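Local coordinates for alpha,alpha-trehalose-phosphate synthase (UDP-forming) (Burkholderia xenovorans, PDB 5V0T), which belongs to glycosyltransferase family 20, has the two-domain GT-B fold, and binds uridine-5'-diphosphate and 6-O-phosphono-alpha-D-glucopyranose, at residues Ile246-Ala250 with Glu384-Ala388; Gly10-Ile14 with Leu40-Met46; Leu143-Gln148 with Ala185-Phe189; Arg277-Ser281 with Ala320-Arg325. One frame throughout, in Å; residues are numbered along the deposited sequence.

Contact 1 of 4, residues Ile246-Ala250 with Glu384-Ala388; sequences IAELA and EYVSA. With UDP (uridine-5'-diphosphate), chain I.
I246 lies against one turn of helix 380-388, and its branches meet that turn at different points. Its CB is 3.7 Å from S387 CB. CG2, anti to the backbone N, comes down between E384 and S387 and reaches S387 CB at 3.6 Å and the carbonyl O of E384 at 3.7 Å. The other branch runs through CG1 to CD1, which ends 3.7 Å from E384 CG, the two side chains crossing at about a right angle. A beta-branched residue suits this place because it offers one methyl to the helix backbone and another to the aliphatic part of the glutamate. Small residues let the rest come close: A250 CB is 3.6 Å from A388 CB, and A247 CB rests on the carbonyl O of S387. The short helical segments approach to 8.4 Å between axes and cross at -65°. S387 OG is hydrogen-bonded to the carbonyl O of K383 in its own helix, so the serine offers its CB to I246.

E384 leaves this apolar interface through an extended chain, and its carboxylate takes both ribose hydroxyls of UDP. O3' donates to OE1 and O2' donates to OE2, each bond 2.6 Å long. R356 forms a salt bridge with OE1, which probably helps hold the carboxylate in position. A glutamate on this helix, gripping the two ribose hydroxyls of a nucleotide in a fork, is a familiar feature of GT-B glycosyltransferases, and here it joins helix packing to the UDP pocket.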
# COMPACT_ATOMS: atom_id res chain seq x y z
N ILE A 246 -13.27 -3.66 11.23
CA ILE A 246 -12.05 -3.33 11.96
C ILE A 246 -12.38 -2.84 13.36
O ILE A 246 -11.66 -3.12 14.33
CB ILE A 246 -11.23 -2.28 11.19
CG1 ILE A 246 -10.67 -2.88 9.89
CG2 ILE A 246 -10.11 -1.71 12.05
CD1 ILE A 246 -10.29 -1.81 8.89
N ALA A 247 -13.47 -2.07 13.49
CA ALA A 247 -13.88 -1.57 14.80
C ALA A 247 -14.21 -2.71 15.75
O ALA A 247 -13.77 -2.73 16.90
CB ALA A 247 -15.09 -0.63 14.64
N GLU A 248 -15.01 -3.68 15.29
CA GLU A 248 -15.35 -4.81 16.13
C GLU A 248 -14.10 -5.61 16.51
O GLU A 248 -13.96 -6.05 17.66
CB GLU A 248 -16.37 -5.70 15.41
N LEU A 249 -13.18 -5.79 15.57
CA LEU A 249 -11.92 -6.47 15.86
C LEU A 249 -11.11 -5.71 16.91
O LEU A 249 -10.55 -6.32 17.83
CB LEU A 249 -11.12 -6.62 14.57
CG LEU A 249 -10.00 -7.66 14.47
CD1 LEU A 249 -10.47 -9.06 14.91
CD2 LEU A 249 -9.47 -7.67 13.05
N ALA A 250 -11.02 -4.39 16.77
CA ALA A 250 -10.28 -3.59 17.74
C ALA A 250 -10.94 -3.66 19.11
O ALA A 250 -10.26 -3.72 20.15
CB ALA A 250 -10.19 -2.14 17.27
N GLU A 384 -7.35 1.92 8.68
CA GLU A 384 -7.50 1.00 9.80
C GLU A 384 -7.39 1.72 11.15
O GLU A 384 -8.15 1.41 12.08
CB GLU A 384 -6.44 -0.10 9.70
CG GLU A 384 -6.65 -1.04 8.49
CD GLU A 384 -5.45 -1.96 8.23
OE1 GLU A 384 -5.52 -2.77 7.28
OE2 GLU A 384 -4.45 -1.89 8.97
N TYR A 385 -6.45 2.66 11.28
CA TYR A 385 -6.34 3.41 12.54
C TYR A 385 -7.65 4.12 12.86
O TYR A 385 -8.17 4.03 13.98
CB TYR A 385 -5.18 4.42 12.49
CG TYR A 385 -5.20 5.32 13.71
CD1 TYR A 385 -4.65 4.89 14.91
CD2 TYR A 385 -5.83 6.56 13.67
CE1 TYR A 385 -4.72 5.69 16.07
CE2 TYR A 385 -5.91 7.36 14.82
CZ TYR A 385 -5.34 6.92 16.01
OH TYR A 385 -5.41 7.71 17.14
N VAL A 386 -8.21 4.83 11.88
CA VAL A 386 -9.46 5.54 12.14
C VAL A 386 -10.57 4.55 12.48
O VAL A 386 -11.35 4.78 13.42
CB VAL A 386 -9.83 6.40 10.92
CG1 VAL A 386 -11.26 6.91 11.06
CG2 VAL A 386 -8.84 7.56 10.76
N SER A 387 -10.67 3.46 11.73
CA SER A 387 -11.73 2.47 11.92
C SER A 387 -11.67 1.82 13.30
O SER A 387 -12.70 1.42 13.84
CB SER A 387 -11.63 1.38 10.85
OG SER A 387 -11.87 1.89 9.55
N ALA A 388 -10.47 1.69 13.88
CA ALA A 388 -10.33 1.00 15.15
C ALA A 388 -10.82 1.82 16.34
O ALA A 388 -11.05 1.26 17.42
CB ALA A 388 -8.85 0.62 15.37
N1 UDP I . 0.17 -5.06 8.49
C2 UDP I . 0.08 -6.27 9.17
N3 UDP I . 1.10 -6.52 10.04
C4 UDP I . 2.18 -5.71 10.32
C5 UDP I . 2.20 -4.47 9.59
C6 UDP I . 1.21 -4.19 8.73
O2 UDP I . -0.82 -7.06 8.99
O4 UDP I . 3.01 -6.08 11.15
C1' UDP I . -0.90 -4.73 7.55
C2' UDP I . -1.67 -3.47 7.92
O2' UDP I . -2.70 -3.79 8.84
C3' UDP I . -2.21 -3.05 6.55
C4' UDP I . -1.07 -3.45 5.60
O4' UDP I . -0.31 -4.47 6.29
O3' UDP I . -3.40 -3.74 6.18
C5' UDP I . -0.16 -2.34 5.18
O5' UDP I . -0.79 -1.66 4.08
PA UDP I . -0.48 -0.14 3.76
O1A UDP I . -0.53 0.70 5.01
O2A UDP I . -1.40 0.26 2.67
O3A UDP I . 1.02 -0.11 3.26
PB UDP I . 1.92 -1.05 2.37
O1B UDP I . 0.94 -1.65 1.36
O2B UDP I . 2.85 -0.05 1.65
O3B UDP I . 2.64 -2.06 3.18

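Contact 2 of 4, residues Gly10-Ile14 with Leu40-Met46; sequences GRLII and LKETGGM
M46 carries its CG anti to the backbone N (chi1 171°) and stays extended as far as SD, which sets its chain alongside I13; a bend at chi3 then turns CE to R11. The I13 and M46 side chains point the same way, with I13 CD1 3.7 Å from M46 CB. R11 also bends at chi3, and M46 CE comes within 3.7 Å of its NH1. I13 CD1 lies over one face of the guanidinium, towards its rim. R11 NH2 forms a salt bridge with D134; the unbranched methionine can lie along I13 and still bend its methyl to the guanidinium.

The backbones pair as parallel strands. M46 N donates to L12 O at 3.0 Å, and I14 N donates to M46 O at 2.7 Å, so both polar groups of M46 are used by the residues flanking I13. Just before this pairing G45, with no side chain, lets its CA pass 3.4 Å from L12 O, and the backbone angles of G44 and G45 are ones that glycine adopts readily. A water accepts from L12 N and donates to G44 O, linking the start of one strand to the turn before the other. On the sheet face that carries L12 and I14, L40 CD1 touches both L12 CD2 at 3.9 Å and I14 CG1 at 3.8 Å, branched aliphatics fitting a helix onto a sheet.

Helix 31-43 thus links strand 12-16 to strand 45-48 in a beta-alpha-beta crossover. Strand 135-139 pairs with strand 12-16 along its other edge, and M462 of helix 454-466 touches L12.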
# COMPACT_ATOMS: atom_id res chain seq x y z
N GLY A 10 -19.68 -14.79 -14.24
CA GLY A 10 -18.30 -15.04 -14.60
C GLY A 10 -17.39 -15.13 -13.39
O GLY A 10 -17.57 -14.42 -12.41
N ARG A 11 -16.41 -16.02 -13.47
CA ARG A 11 -15.49 -16.24 -12.36
C ARG A 11 -14.39 -15.18 -12.34
O ARG A 11 -13.73 -14.94 -13.35
CB ARG A 11 -14.89 -17.64 -12.47
CG ARG A 11 -13.83 -17.98 -11.45
CD ARG A 11 -13.37 -19.43 -11.62
NE ARG A 11 -12.57 -19.61 -12.83
CZ ARG A 11 -11.65 -20.55 -12.98
NH1 ARG A 11 -11.40 -21.40 -11.99
NH2 ARG A 11 -10.96 -20.64 -14.11
N LEU A 12 -14.18 -14.57 -11.18
CA LEU A 12 -13.15 -13.54 -11.05
C LEU A 12 -11.80 -14.20 -10.80
O LEU A 12 -11.64 -14.96 -9.84
CB LEU A 12 -13.50 -12.59 -9.91
CG LEU A 12 -12.39 -11.60 -9.50
CD1 LEU A 12 -11.99 -10.74 -10.70
CD2 LEU A 12 -12.83 -10.76 -8.32
N ILE A 13 -10.84 -13.94 -11.67
CA ILE A 13 -9.47 -14.38 -11.52
C ILE A 13 -8.65 -13.18 -11.07
O ILE A 13 -8.45 -12.24 -11.84
CB ILE A 13 -8.90 -14.96 -12.82
CG1 ILE A 13 -9.87 -15.94 -13.49
CG2 ILE A 13 -7.52 -15.53 -12.55
CD1 ILE A 13 -10.04 -17.27 -12.78
N ILE A 14 -8.15 -13.21 -9.84
CA ILE A 14 -7.20 -12.22 -9.36
C ILE A 14 -5.79 -12.69 -9.68
O ILE A 14 -5.44 -13.85 -9.43
CB ILE A 14 -7.36 -11.99 -7.85
CG1 ILE A 14 -8.72 -11.34 -7.54
CG2 ILE A 14 -6.20 -11.15 -7.32
CD1 ILE A 14 -8.81 -9.89 -7.95
N LEU A 40 -11.97 -10.42 -2.43
CA LEU A 40 -12.18 -11.71 -3.09
C LEU A 40 -13.00 -12.67 -2.24
O LEU A 40 -13.78 -13.46 -2.80
CB LEU A 40 -10.83 -12.34 -3.43
CG LEU A 40 -10.80 -13.56 -4.34
CD1 LEU A 40 -11.42 -13.26 -5.69
CD2 LEU A 40 -9.37 -14.03 -4.52
N LYS A 41 -12.85 -12.64 -0.91
CA LYS A 41 -13.55 -13.61 -0.08
C LYS A 41 -15.06 -13.46 -0.18
O LYS A 41 -15.78 -14.41 0.12
CB LYS A 41 -13.12 -13.47 1.39
CG LYS A 41 -13.66 -12.22 2.09
CD LYS A 41 -12.94 -11.94 3.41
CE LYS A 41 -13.47 -10.66 4.07
NZ LYS A 41 -12.68 -10.25 5.27
N GLU A 42 -15.56 -12.29 -0.60
CA GLU A 42 -17.00 -12.09 -0.66
C GLU A 42 -17.58 -12.71 -1.92
O GLU A 42 -18.60 -13.41 -1.87
CB GLU A 42 -17.31 -10.59 -0.60
CG GLU A 42 -18.78 -10.28 -0.34
CD GLU A 42 -19.05 -8.79 -0.13
OE1 GLU A 42 -18.25 -7.97 -0.62
OE2 GLU A 42 -20.05 -8.45 0.52
N THR A 43 -16.94 -12.49 -3.07
CA THR A 43 -17.42 -13.07 -4.31
C THR A 43 -16.93 -14.50 -4.51
O THR A 43 -17.60 -15.28 -5.18
CB THR A 43 -16.96 -12.24 -5.52
OG1 THR A 43 -15.53 -12.28 -5.60
CG2 THR A 43 -17.40 -10.79 -5.37
N GLY A 44 -15.77 -14.86 -3.96
CA GLY A 44 -15.11 -16.08 -4.35
C GLY A 44 -14.40 -15.90 -5.68
O GLY A 44 -14.53 -14.88 -6.36
N GLY A 45 -13.64 -16.92 -6.07
CA GLY A 45 -12.90 -16.84 -7.32
C GLY A 45 -11.55 -17.51 -7.19
O GLY A 45 -11.35 -18.39 -6.36
N MET A 46 -10.63 -17.08 -8.04
CA MET A 46 -9.28 -17.63 -8.07
C MET A 46 -8.29 -16.52 -7.79
O MET A 46 -8.45 -15.39 -8.26
CB MET A 46 -8.95 -18.27 -9.43
CG MET A 46 -7.49 -18.67 -9.59
SD MET A 46 -7.19 -19.55 -11.14
CE MET A 46 -7.94 -21.13 -10.76
O HOH W 1 -15.75 -15.29 -8.87

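Contact 3 of 4, residues Leu143-Gln148 with Ala185-Phe189; sequences LIPFAQ and ALCSF
The ring of F189 has A147 CB over one face, 3.4 Å from the centroid and only 8° off the ring normal, a CH-pi contact placed almost centrally. At the ring's edge, near its plane, stand two carbonyl oxygens, that of I144 3.5 Å from CE2 and that of L143 4.0 Å from CZ. L186 O lies in the plane at the edge as well. The methyl thus meets the pi face while the oxygens meet the C-H edge, which suits an aromatic residue here. Its CG lies anti to the carbonyl carbon (chi1 -76°), carrying the ring across to the other segment.

Both chains turn tightly here: L143 to F146 and L186 to F189 are type I beta turns, and P145 stands at the N-cap of helix 146-152, where a proline fits without needing an N-H. Small residues keep the approach close. A185 CB is 3.9 Å from I144 O, and S188 CB lies 3.7 Å from the backbone N of Q148. To one side I144 CG2 meets L186 CG at 3.9 Å, the two branched chains crossing at a slant. The extended Q148 chain reaches past S188 until NE2 is 3.8 Å from A185 CA.

No direct hydrogen bond joins the segments; a single water does, giving protons to I144 O and A185 O and accepting from Q148 N. The chemistry is therefore mostly apolar, with this bridging water satisfying a backbone N-H and two carbonyls that the turns and the helix start bring together.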
# COMPACT_ATOMS: atom_id res chain seq x y z
N LEU A 143 3.33 -6.54 -12.71
CA LEU A 143 2.60 -7.28 -13.74
C LEU A 143 2.06 -6.36 -14.84
O LEU A 143 1.09 -6.70 -15.52
CB LEU A 143 1.48 -8.10 -13.08
CG LEU A 143 2.02 -9.14 -12.09
CD1 LEU A 143 0.89 -9.76 -11.29
CD2 LEU A 143 2.78 -10.23 -12.84
N ILE A 144 2.70 -5.21 -15.03
CA ILE A 144 2.33 -4.28 -16.12
C ILE A 144 2.30 -4.97 -17.49
O ILE A 144 1.37 -4.69 -18.26
CB ILE A 144 3.27 -3.07 -16.12
CG1 ILE A 144 2.95 -2.17 -14.91
CG2 ILE A 144 3.18 -2.27 -17.46
CD1 ILE A 144 4.03 -1.09 -14.62
N PRO A 145 3.23 -5.86 -17.85
CA PRO A 145 3.17 -6.51 -19.17
C PRO A 145 2.18 -7.67 -19.29
O PRO A 145 2.16 -8.32 -20.34
CB PRO A 145 4.60 -7.05 -19.37
CG PRO A 145 5.45 -6.33 -18.33
CD PRO A 145 4.51 -6.14 -17.18
N PHE A 146 1.35 -7.94 -18.27
CA PHE A 146 0.63 -9.20 -18.20
C PHE A 146 -0.48 -9.30 -19.25
O PHE A 146 -0.68 -10.38 -19.82
CB PHE A 146 0.04 -9.39 -16.80
CG PHE A 146 -0.21 -10.83 -16.44
CD1 PHE A 146 0.83 -11.65 -16.04
CD2 PHE A 146 -1.49 -11.37 -16.51
CE1 PHE A 146 0.60 -12.99 -15.71
CE2 PHE A 146 -1.72 -12.71 -16.18
CZ PHE A 146 -0.67 -13.52 -15.78
N ALA A 147 -1.24 -8.23 -19.48
CA ALA A 147 -2.29 -8.31 -20.49
C ALA A 147 -1.70 -8.55 -21.87
O ALA A 147 -2.21 -9.38 -22.64
CB ALA A 147 -3.13 -7.03 -20.51
N GLN A 148 -0.61 -7.85 -22.18
CA GLN A 148 0.07 -8.03 -23.46
C GLN A 148 0.49 -9.48 -23.65
O GLN A 148 0.27 -10.07 -24.71
CB GLN A 148 1.27 -7.08 -23.51
CG GLN A 148 1.94 -6.87 -24.86
CD GLN A 148 3.22 -6.04 -24.72
OE1 GLN A 148 4.21 -6.52 -24.17
NE2 GLN A 148 3.19 -4.79 -25.20
N ALA A 185 2.43 -1.35 -22.95
CA ALA A 185 1.92 -2.60 -22.38
C ALA A 185 0.66 -2.36 -21.55
O ALA A 185 -0.29 -3.16 -21.60
CB ALA A 185 3.01 -3.27 -21.53
N LEU A 186 0.62 -1.25 -20.80
CA LEU A 186 -0.59 -0.92 -20.05
C LEU A 186 -1.80 -0.78 -20.96
O LEU A 186 -2.92 -1.11 -20.55
CB LEU A 186 -0.39 0.38 -19.25
CG LEU A 186 0.39 0.35 -17.95
CD1 LEU A 186 0.51 1.78 -17.42
CD2 LEU A 186 -0.30 -0.54 -16.92
N CYS A 187 -1.59 -0.29 -22.18
CA CYS A 187 -2.71 -0.09 -23.09
C CYS A 187 -3.23 -1.39 -23.70
O CYS A 187 -4.20 -1.33 -24.45
CB CYS A 187 -2.31 0.91 -24.18
SG CYS A 187 -1.97 2.58 -23.51
N SER A 188 -2.65 -2.55 -23.39
CA SER A 188 -3.30 -3.81 -23.77
C SER A 188 -4.40 -4.22 -22.80
O SER A 188 -5.14 -5.15 -23.11
CB SER A 188 -2.29 -4.96 -23.85
OG SER A 188 -1.49 -4.85 -25.02
N PHE A 189 -4.50 -3.59 -21.64
CA PHE A 189 -5.60 -3.89 -20.74
C PHE A 189 -6.90 -3.31 -21.29
O PHE A 189 -6.89 -2.33 -22.03
CB PHE A 189 -5.29 -3.35 -19.34
CG PHE A 189 -4.29 -4.18 -18.57
CD1 PHE A 189 -4.70 -5.33 -17.90
CD2 PHE A 189 -2.96 -3.82 -18.50
CE1 PHE A 189 -3.80 -6.10 -17.18
CE2 PHE A 189 -2.05 -4.59 -17.79
CZ PHE A 189 -2.48 -5.74 -17.12
O HOH W 2 0.10 -5.63 -20.51

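Contact 4 of 4, residues Arg277-Ser281 with Ala320-Arg325. With UDP (uridine-5'-diphosphate), chain I; G6P (6-O-phosphono-alpha-D-glucopyranose), chain J.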
# COMPACT_ATOMS: atom_id res chain seq x y z
N ARG A 277 5.73 -1.09 7.01
CA ARG A 277 6.91 -1.77 6.47
C ARG A 277 8.08 -0.79 6.51
O ARG A 277 7.90 0.41 6.27
CB ARG A 277 6.66 -2.26 5.04
CG ARG A 277 5.68 -3.45 4.90
CD ARG A 277 5.57 -3.89 3.41
NE ARG A 277 5.19 -2.74 2.59
CZ ARG A 277 6.03 -2.03 1.83
NH1 ARG A 277 7.31 -2.38 1.73
NH2 ARG A 277 5.57 -0.98 1.17
N LEU A 278 9.28 -1.27 6.86
CA LEU A 278 10.42 -0.36 6.94
C LEU A 278 10.94 -0.10 5.52
O LEU A 278 11.99 -0.58 5.08
CB LEU A 278 11.50 -0.89 7.88
CG LEU A 278 12.31 0.20 8.62
CD1 LEU A 278 13.27 -0.38 9.66
CD2 LEU A 278 13.12 1.07 7.62
N ASP A 279 10.16 0.70 4.81
CA ASP A 279 10.39 1.08 3.43
C ASP A 279 10.81 2.55 3.38
O ASP A 279 10.31 3.36 4.17
CB ASP A 279 9.09 0.84 2.63
CG ASP A 279 9.31 0.84 1.13
OD1 ASP A 279 9.84 1.83 0.58
OD2 ASP A 279 8.96 -0.18 0.51
N TYR A 280 11.73 2.90 2.47
CA TYR A 280 12.09 4.31 2.36
C TYR A 280 10.92 5.18 1.90
O TYR A 280 10.94 6.40 2.10
CB TYR A 280 13.30 4.49 1.42
CG TYR A 280 13.21 3.74 0.10
CD1 TYR A 280 12.39 4.18 -0.92
CD2 TYR A 280 13.95 2.58 -0.10
CE1 TYR A 280 12.32 3.50 -2.14
CE2 TYR A 280 13.88 1.89 -1.30
CZ TYR A 280 13.07 2.35 -2.31
OH TYR A 280 13.03 1.65 -3.49
N SER A 281 9.88 4.60 1.31
CA SER A 281 8.71 5.38 0.93
C SER A 281 7.93 5.91 2.14
O SER A 281 7.11 6.83 1.97
CB SER A 281 7.76 4.53 0.08
OG SER A 281 7.19 3.50 0.90
N ALA A 320 19.19 -1.21 -0.62
CA ALA A 320 18.47 0.02 -0.30
C ALA A 320 17.59 -0.14 0.93
O ALA A 320 17.40 0.82 1.69
CB ALA A 320 17.61 0.48 -1.49
N TYR A 321 17.02 -1.32 1.13
CA TYR A 321 16.21 -1.53 2.32
C TYR A 321 17.09 -1.72 3.55
O TYR A 321 16.73 -1.26 4.64
CB TYR A 321 15.25 -2.70 2.10
CG TYR A 321 14.09 -2.27 1.23
CD1 TYR A 321 14.22 -2.23 -0.16
CD2 TYR A 321 12.90 -1.82 1.80
CE1 TYR A 321 13.18 -1.81 -0.96
CE2 TYR A 321 11.85 -1.38 1.00
CZ TYR A 321 12.01 -1.38 -0.38
OH TYR A 321 10.97 -0.95 -1.18
N GLN A 322 18.25 -2.36 3.40
CA GLN A 322 19.22 -2.39 4.49
C GLN A 322 19.65 -0.98 4.88
O GLN A 322 19.77 -0.66 6.07
CB GLN A 322 20.43 -3.24 4.09
CG GLN A 322 20.10 -4.71 3.80
CD GLN A 322 21.06 -5.38 2.80
OE1 GLN A 322 22.14 -4.86 2.51
NE2 GLN A 322 20.66 -6.54 2.27
N ASP A 323 19.85 -0.11 3.89
CA ASP A 323 20.32 1.25 4.16
C ASP A 323 19.29 2.03 4.97
O ASP A 323 19.63 2.66 5.98
CB ASP A 323 20.63 2.00 2.86
CG ASP A 323 21.87 1.47 2.15
OD1 ASP A 323 22.75 0.90 2.81
OD2 ASP A 323 21.96 1.66 0.92
N ILE A 324 18.03 2.04 4.53
CA ILE A 324 17.03 2.82 5.28
C ILE A 324 16.85 2.25 6.68
O ILE A 324 16.60 3.00 7.64
CB ILE A 324 15.69 2.93 4.51
CG1 ILE A 324 14.66 3.79 5.28
CG2 ILE A 324 15.07 1.55 4.20
CD1 ILE A 324 15.14 5.25 5.57
N ARG A 325 16.99 0.93 6.84
CA ARG A 325 16.91 0.37 8.18
C ARG A 325 18.02 0.92 9.06
O ARG A 325 17.77 1.35 10.19
CB ARG A 325 16.97 -1.16 8.14
CG ARG A 325 17.04 -1.78 9.55
CD ARG A 325 17.35 -3.30 9.49
NE ARG A 325 17.36 -3.93 10.82
CZ ARG A 325 17.74 -5.19 11.02
NH1 ARG A 325 18.14 -5.92 9.99
NH2 ARG A 325 17.71 -5.72 12.24
N1 UDP I . 0.17 -5.06 8.49
C2 UDP I . 0.08 -6.27 9.17
N3 UDP I . 1.10 -6.52 10.04
C4 UDP I . 2.18 -5.71 10.32
C5 UDP I . 2.20 -4.47 9.59
C6 UDP I . 1.21 -4.19 8.73
O2 UDP I . -0.82 -7.06 8.99
O4 UDP I . 3.01 -6.08 11.15
C1' UDP I . -0.90 -4.73 7.55
C2' UDP I . -1.67 -3.47 7.92
O2' UDP I . -2.70 -3.79 8.84
C3' UDP I . -2.21 -3.05 6.55
C4' UDP I . -1.07 -3.45 5.60
O4' UDP I . -0.31 -4.47 6.29
O3' UDP I . -3.40 -3.74 6.18
C5' UDP I . -0.16 -2.34 5.18
O5' UDP I . -0.79 -1.66 4.08
PA UDP I . -0.48 -0.14 3.76
O1A UDP I . -0.53 0.70 5.01
O2A UDP I . -1.40 0.26 2.67
O3A UDP I . 1.02 -0.11 3.26
PB UDP I . 1.92 -1.05 2.37
O1B UDP I . 0.94 -1.65 1.36
O2B UDP I . 2.85 -0.05 1.65
O3B UDP I . 2.64 -2.06 3.18
C1 G6P J . 2.85 -2.80 -1.37
C2 G6P J . 2.72 -3.21 -2.82
C3 G6P J . 2.27 -4.67 -2.93
C4 G6P J . 3.24 -5.55 -2.14
C5 G6P J . 3.33 -5.04 -0.70
C6 G6P J . 4.26 -5.94 0.12
O1 G6P J . 1.56 -2.92 -0.78
O2 G6P J . 1.79 -2.33 -3.49
O3 G6P J . 2.31 -5.03 -4.32
O4 G6P J . 2.77 -6.91 -2.13
O5 G6P J . 3.77 -3.67 -0.69
O6 G6P J . 5.55 -6.02 -0.50
P G6P J . 6.15 -7.46 -0.91
O1P G6P J . 6.53 -8.13 0.38
O2P G6P J . 7.30 -7.13 -1.83
O3P G6P J . 5.01 -8.17 -1.61
O HOH W 3 14.25 -1.97 5.82
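The loop after strand 270-275 lines the pocket shared by UDP and G6P in this GT-B enzyme, and helix 319-339 packs against it. R277 reaches the ligands: NE donates to UDP O3B at 2.7 Å and NH2 to UDP O2B at 2.9 Å, while G6P O5 lies over a face of the guanidinium. NH1 forms a salt bridge with D279 OD2 at 3.0 Å, close to the guanidinium plane. Arginine suits this place because its separate N-H groups serve phosphate and carboxylate at once.

Across the contact Y321 OH donates to the same OD2 at 2.7 Å, from above the carboxylate plane. D279 OD1 accepts from S281 N, an Asx turn, and from W95. Elsewhere in the contact, L278 CD2 packs on I324 CG1 at 3.9 Å, and a water joins L278 O to Y321 O. Y280 CE2 lies over a face of the Y321 ring, 3.8 Å from Y321 CE1, the two planes oblique at 40°.

D279 is thus a second-shell residue. With two donors on OD2 and S281 N and W95 on OD1, the carboxylate is held in place, and it probably helps orient R277 towards the phosphate.

Overall arrangement
From the N terminus, contact 2 closes first, a short loop that joins strand 12-16 to strand 45-48 through helix 31-43. Contact 3 follows in series, bringing the loop after strand 135-139 and the start of helix 146-152 to the end of helix 179-186 at the same mixed sheet; its nearest atoms are about 7 Å from contact 2. Contact 1 then opens on helix 243-252 and closes far along the chain on helix 380-388. Contact 4 is nested within that long loop, tying the loop after strand 270-275 to helix 319-339 beside the six-stranded parallel sheet. No two contacts cross. Contacts 1 and 4 both touch UDP, their nearest atoms about 10 Å apart.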